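Aromatic amino acid aminotransferase I (Candida albicans WO-1, PDB 6HNU) probably transfers the amino group of aromatic amino acids to 2-oxoglutarate, using pyridoxal 5'-phosphate as cofactor. Local coordinates at residues 363-371 with 385-394. Numbering follows the deposited sequence.
Sequences YTHKRDVAI and FNPPVAGMFF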
loop_
_atom_site.group_PDB
_atom_site.type_symbol
_atom_site.label_atom_id
_atom_site.label_comp_id
_atom_site.label_asym_id
_atom_site.label_seq_id
_atom_site.Cartn_x
_atom_site.Cartn_y
_atom_site.Cartn_z
ATOM N N TYR B 363 26.405 -2.805 13.027
ATOM C CA TYR B 363 26.794 -2.964 11.593
ATOM C C TYR B 363 28.302 -2.777 11.418
ATOM O O TYR B 363 28.877 -3.599 10.655
ATOM C CB TYR B 363 25.976 -2.060 10.665
ATOM C CG TYR B 363 24.680 -2.728 10.285
ATOM C CD1 TYR B 363 23.632 -2.793 11.168
ATOM C CD2 TYR B 363 24.542 -3.387 9.074
ATOM C CE1 TYR B 363 22.451 -3.437 10.862
ATOM C CE2 TYR B 363 23.369 -4.042 8.747
ATOM C CZ TYR B 363 22.309 -4.047 9.627
ATOM O OH TYR B 363 21.149 -4.704 9.369
ATOM N N THR B 364 28.927 -1.785 12.053
ATOM C CA THR B 364 30.408 -1.579 12.008
ATOM C C THR B 364 31.125 -2.890 12.335
ATOM O O THR B 364 32.025 -3.293 11.556
ATOM C CB THR B 364 30.846 -0.455 12.952
ATOM O OG1 THR B 364 30.327 0.779 12.444
ATOM C CG2 THR B 364 32.349 -0.381 13.078
ATOM N N HIS B 365 30.682 -3.583 13.373
ATOM C CA HIS B 365 31.351 -4.838 13.822
ATOM C C HIS B 365 31.147 -5.936 12.772
ATOM O O HIS B 365 32.161 -6.616 12.430
ATOM C CB HIS B 365 30.906 -5.253 15.222
ATOM C CG HIS B 365 31.557 -6.529 15.650
ATOM N ND1 HIS B 365 32.932 -6.659 15.703
ATOM C CD2 HIS B 365 31.038 -7.722 16.001
ATOM C CE1 HIS B 365 33.230 -7.894 16.056
ATOM N NE2 HIS B 365 32.090 -8.565 16.239
ATOM N N LYS B 366 29.912 -6.105 12.265
ATOM C CA LYS B 366 29.573 -7.117 11.221
ATOM C C LYS B 366 30.464 -6.909 10.006
ATOM O O LYS B 366 31.004 -7.915 9.517
ATOM C CB LYS B 366 28.117 -7.023 10.770
ATOM C CG LYS B 366 27.092 -7.411 11.817
ATOM C CD LYS B 366 25.679 -7.240 11.311
ATOM C CE LYS B 366 24.663 -7.262 12.430
ATOM N NZ LYS B 366 24.664 -8.550 13.153
ATOM N N ARG B 367 30.590 -5.671 9.547
ATOM C CA ARG B 367 31.426 -5.275 8.394
ATOM C C ARG B 367 32.910 -5.622 8.660
ATOM O O ARG B 367 33.586 -6.163 7.729
ATOM C CB ARG B 367 31.230 -3.790 8.112
ATOM C CG ARG B 367 32.025 -3.272 6.928
ATOM C CD ARG B 367 33.511 -3.031 7.138
ATOM N NE ARG B 367 33.819 -2.393 8.424
ATOM C CZ ARG B 367 33.706 -1.098 8.676
ATOM N NH1 ARG B 367 34.048 -0.612 9.869
ATOM N NH2 ARG B 367 33.290 -0.276 7.729
ATOM N N ASP B 368 33.422 -5.341 9.869
ATOM C CA ASP B 368 34.852 -5.611 10.185
ATOM C C ASP B 368 35.100 -7.112 10.075
ATOM O O ASP B 368 36.131 -7.497 9.488
ATOM C CB ASP B 368 35.211 -5.141 11.591
ATOM C CG ASP B 368 35.163 -3.642 11.760
ATOM O OD1 ASP B 368 35.317 -2.919 10.737
ATOM O OD2 ASP B 368 34.985 -3.219 12.926
ATOM N N VAL B 369 34.182 -7.930 10.578
ATOM C CA VAL B 369 34.334 -9.407 10.620
ATOM C C VAL B 369 34.283 -9.950 9.187
ATOM O O VAL B 369 35.134 -10.812 8.820
ATOM C CB VAL B 369 33.278 -10.029 11.548
ATOM C CG1 VAL B 369 33.104 -11.530 11.333
ATOM C CG2 VAL B 369 33.628 -9.715 12.998
ATOM N N ALA B 370 33.334 -9.462 8.389
ATOM C CA ALA B 370 33.189 -9.821 6.961
ATOM C C ALA B 370 34.480 -9.516 6.209
ATOM O O ALA B 370 34.989 -10.435 5.553
ATOM C CB ALA B 370 32.021 -9.095 6.347
ATOM N N ILE B 371 34.970 -8.289 6.275
ATOM C CA ILE B 371 36.097 -7.804 5.444
ATOM C C ILE B 371 37.418 -8.410 5.937
ATOM O O ILE B 371 38.288 -8.723 5.084
ATOM C CB ILE B 371 36.131 -6.279 5.425
ATOM C CG1 ILE B 371 34.827 -5.718 4.843
ATOM C CG2 ILE B 371 37.360 -5.772 4.681
ATOM C CD1 ILE B 371 34.455 -6.257 3.463
ATOM N N PHE B 385 38.589 -6.132 -3.286
ATOM C CA PHE B 385 37.392 -5.823 -2.480
ATOM C C PHE B 385 37.556 -4.414 -1.900
ATOM O O PHE B 385 38.710 -4.014 -1.644
ATOM C CB PHE B 385 37.148 -6.945 -1.470
ATOM C CG PHE B 385 38.225 -7.087 -0.433
ATOM C CD1 PHE B 385 38.242 -6.264 0.683
ATOM C CD2 PHE B 385 39.232 -8.030 -0.581
ATOM C CE1 PHE B 385 39.238 -6.391 1.642
ATOM C CE2 PHE B 385 40.233 -8.153 0.372
ATOM C CZ PHE B 385 40.236 -7.327 1.481
ATOM N N ASN B 386 36.442 -3.680 -1.847
ATOM C CA ASN B 386 36.275 -2.304 -1.310
ATOM C C ASN B 386 35.552 -2.491 0.019
ATOM O O ASN B 386 34.415 -2.945 0.012
ATOM C CB ASN B 386 35.503 -1.451 -2.331
ATOM C CG ASN B 386 35.093 -0.072 -1.841
ATOM O OD1 ASN B 386 35.839 0.553 -1.103
ATOM N ND2 ASN B 386 33.918 0.420 -2.242
ATOM N N PRO B 387 36.159 -2.224 1.196
ATOM C CA PRO B 387 35.427 -2.318 2.458
ATOM C C PRO B 387 34.315 -1.265 2.446
ATOM O O PRO B 387 34.598 -0.095 2.217
ATOM C CB PRO B 387 36.463 -1.975 3.540
ATOM C CG PRO B 387 37.784 -2.131 2.843
ATOM C CD PRO B 387 37.526 -1.736 1.401
ATOM N N PRO B 388 33.032 -1.639 2.637
ATOM C CA PRO B 388 31.957 -0.647 2.689
ATOM C C PRO B 388 32.087 0.308 3.891
ATOM O O PRO B 388 32.530 -0.107 4.941
ATOM C CB PRO B 388 30.667 -1.467 2.874
ATOM C CG PRO B 388 31.047 -2.891 2.554
ATOM C CD PRO B 388 32.537 -2.999 2.793
ATOM N N VAL B 389 31.707 1.561 3.682
ATOM C CA VAL B 389 31.496 2.588 4.750
ATOM C C VAL B 389 30.023 2.636 5.185
ATOM O O VAL B 389 29.751 3.314 6.198
ATOM C CB VAL B 389 31.943 3.976 4.286
ATOM C CG1 VAL B 389 33.412 3.989 3.847
ATOM C CG2 VAL B 389 31.035 4.531 3.202
ATOM N N ALA B 390 29.098 1.972 4.473
ATOM C CA ALA B 390 27.659 1.960 4.835
ATOM C C ALA B 390 26.967 0.748 4.234
ATOM O O ALA B 390 27.426 0.225 3.226
ATOM C CB ALA B 390 26.995 3.240 4.382
ATOM N N GLY B 391 25.907 0.297 4.865
ATOM C CA GLY B 391 25.009 -0.705 4.273
ATOM C C GLY B 391 25.195 -2.097 4.833
ATOM O O GLY B 391 25.955 -2.280 5.825
ATOM N N MET B 392 24.481 -3.057 4.239
ATOM C CA MET B 392 24.459 -4.457 4.699
ATOM C C MET B 392 25.244 -5.343 3.728
ATOM O O MET B 392 25.416 -6.516 4.043
ATOM C CB MET B 392 23.032 -4.976 4.889
ATOM C CG MET B 392 22.156 -4.905 3.664
ATOM S SD MET B 392 20.586 -5.700 3.964
ATOM C CE MET B 392 20.096 -4.975 5.524
ATOM N N PHE B 393 25.765 -4.790 2.651
ATOM C CA PHE B 393 26.371 -5.600 1.562
ATOM C C PHE B 393 27.867 -5.374 1.454
ATOM O O PHE B 393 28.385 -4.263 1.656
ATOM C CB PHE B 393 25.722 -5.253 0.227
ATOM C CG PHE B 393 24.236 -5.503 0.220
ATOM C CD1 PHE B 393 23.734 -6.779 0.395
ATOM C CD2 PHE B 393 23.345 -4.458 -0.023
ATOM C CE1 PHE B 393 22.363 -7.014 0.342
ATOM C CE2 PHE B 393 21.984 -4.702 -0.068
ATOM C CZ PHE B 393 21.496 -5.964 0.147
ATOM N N PHE B 394 28.556 -6.454 1.097
ATOM C CA PHE B 394 29.979 -6.437 0.698
ATOM C C PHE B 394 30.070 -7.054 -0.700
ATOM O O PHE B 394 29.172 -7.779 -1.088
ATOM C CB PHE B 394 30.830 -7.208 1.718
ATOM C CG PHE B 394 30.584 -8.685 1.829
ATOM C CD1 PHE B 394 31.285 -9.577 1.030
ATOM C CD2 PHE B 394 29.660 -9.190 2.723
ATOM C CE1 PHE B 394 31.049 -10.932 1.136
ATOM C CE2 PHE B 394 29.430 -10.549 2.826
ATOM C CZ PHE B 394 30.126 -11.423 2.025
#
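In the fold of this PLP-dependent aminotransferase, the long helix 334-377 packs against the segment 385-392, which carries the P387-P388 pair, and the start of strand 393-399, with I371 and R367 meeting P388. I371 suits a buried apolar seam because its branches separate: CG2, anti to the backbone N, reaches F385 CE1 at 3.6 Å and also touches P387, while CD1 lies 3.8 Å from P388 CD and rests on F394 CB. The proline rings give I371 stiff apolar surfaces, yet P388 still presents a carbonyl O that a charged, multi-donor arginine can bind. R367 starts with CG anti to its N (chi1 -179°), then folds so that NH2 donates to P388 O at 2.9 Å; the acceptor lies in the guanidinium plane and the donor almost straight out from the carbonyl, though the N-H...O angle is bent to 144°. NE and NH1 both grip D368 OD1 in a salt bridge, and NH1 also bonds E255 O; together these bonds hold the guanidinium's orientation. One turn earlier, the Y363 ring edge meets M392 CB at 4.0 Å, beside G391, whose positive phi favours glycine. M392 approaches Y249 of the cofactor site, and G46 of the second subunit packs on it. Behind F394 and A370 lies helix 471-489, while strand 459-465 pairs with 393-399.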